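Local coordinates for protein acyl-coenzyme A oxidase 3 (PDB 5YS9) that uses FAD to oxidise acyl-CoA esters to (2E)-enoyl-CoA, passing the electrons to oxygen to form hydrogen peroxide in peroxisomal fatty acid beta-oxidation, at residues K579-L582 / I583-A586. Residues are numbered along the deposited sequence; the frame is centred on the assembly and turned at random.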
# COMPACT_ATOMS: atom_id res chain seq x y z
N LYS A 579 -31.67 -4.15 -12.42
CA LYS A 579 -31.54 -2.70 -12.43
C LYS A 579 -31.61 -2.08 -11.02
O LYS A 579 -30.71 -1.28 -10.65
CB LYS A 579 -32.53 -2.05 -13.42
CG LYS A 579 -32.58 -0.51 -13.39
CD LYS A 579 -33.41 0.09 -14.53
CE LYS A 579 -32.66 0.12 -15.86
NZ LYS A 579 -33.24 1.09 -16.85
N PRO A 580 -32.65 -2.47 -10.21
CA PRO A 580 -32.73 -1.82 -8.86
C PRO A 580 -31.53 -2.09 -7.98
O PRO A 580 -31.18 -1.23 -7.16
CB PRO A 580 -34.01 -2.38 -8.23
CG PRO A 580 -34.70 -3.13 -9.30
CD PRO A 580 -33.75 -3.41 -10.43
N TYR A 581 -30.91 -3.26 -8.15
CA TYR A 581 -29.74 -3.67 -7.32
C TYR A 581 -28.48 -2.93 -7.78
O TYR A 581 -27.68 -2.51 -6.95
CB TYR A 581 -29.58 -5.20 -7.29
CG TYR A 581 -30.89 -5.84 -6.87
CD1 TYR A 581 -31.30 -5.85 -5.51
CD2 TYR A 581 -31.77 -6.38 -7.82
CE1 TYR A 581 -32.53 -6.37 -5.14
CE2 TYR A 581 -33.00 -6.93 -7.44
CZ TYR A 581 -33.37 -6.91 -6.13
OH TYR A 581 -34.57 -7.44 -5.81
N LEU A 582 -28.36 -2.70 -9.09
CA LEU A 582 -27.31 -1.83 -9.60
C LEU A 582 -27.44 -0.36 -9.14
O LEU A 582 -26.43 0.27 -8.76
CB LEU A 582 -27.27 -1.92 -11.11
CG LEU A 582 -26.79 -3.25 -11.72
CD1 LEU A 582 -26.97 -3.19 -13.23
CD2 LEU A 582 -25.33 -3.51 -11.40
N ILE A 583 -28.65 0.20 -9.14
CA ILE A 583 -28.86 1.58 -8.69
C ILE A 583 -28.45 1.69 -7.23
O ILE A 583 -27.84 2.70 -6.84
CB ILE A 583 -30.32 2.09 -8.92
CG1 ILE A 583 -30.49 2.48 -10.39
CG2 ILE A 583 -30.64 3.34 -8.11
CD1 ILE A 583 -31.93 2.35 -10.85
N ASN A 584 -28.81 0.67 -6.45
CA ASN A 584 -28.42 0.55 -5.06
C ASN A 584 -26.90 0.61 -4.94
O ASN A 584 -26.39 1.33 -4.12
CB ASN A 584 -28.93 -0.79 -4.45
CG ASN A 584 -30.36 -0.74 -3.93
OD1 ASN A 584 -30.92 -1.79 -3.67
ND2 ASN A 584 -30.95 0.45 -3.74
N LEU A 585 -26.19 -0.17 -5.75
CA LEU A 585 -24.72 -0.08 -5.82
C LEU A 585 -24.27 1.32 -6.18
O LEU A 585 -23.42 1.89 -5.48
CB LEU A 585 -24.12 -1.03 -6.88
CG LEU A 585 -23.51 -2.36 -6.45
CD1 LEU A 585 -22.67 -2.90 -7.60
CD2 LEU A 585 -22.67 -2.24 -5.18
N ALA A 586 -24.84 1.84 -7.28
CA ALA A 586 -24.47 3.17 -7.83
C ALA A 586 -24.68 4.29 -6.82
O ALA A 586 -23.80 5.13 -6.60
CB ALA A 586 -25.22 3.45 -9.12
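The first two turns of helix 579-596, in the C-terminal helical part of the acyl-CoA oxidase, carry a proline in the first turn, at the second position: lacking an N-H, Pro580 fits there, where no i to i+4 donor is required of it, and still offers its carbonyl. Four i to i+4 backbone hydrogen bonds join the turns. Ile583 N reaches Lys579 O at 3.0 Å, and Ala586 N meets Leu582 O at 2.7 Å. Between them, Asn584 N approaches Pro580 O at 3.1 Å, and Leu585 N binds Tyr581 O at 3.0 Å. Lys579 sends CG anti to its own nitrogen (chi1 173°), which lays the aliphatic start of its chain obliquely across the end of Ile583, CG to CD1 3.9 Å. The Asn584 amide folds back over the preceding turn; its CG, set beside its own backbone N (chi1 -85°), brings the amide to Pro580 O, with Asn584 CG 3.4 Å from that oxygen. The Tyr633 hydroxyl gives Tyr581 O a second hydrogen bond beside that from Leu585 N, so that carbonyl accepts two. Leu582, Leu585 and Ala586 form the buried side, packing on helix 547-573, with both leucines also touching Tyr363 of helix 349-385, while Asn584 and Leu585 lean on helix 609-628.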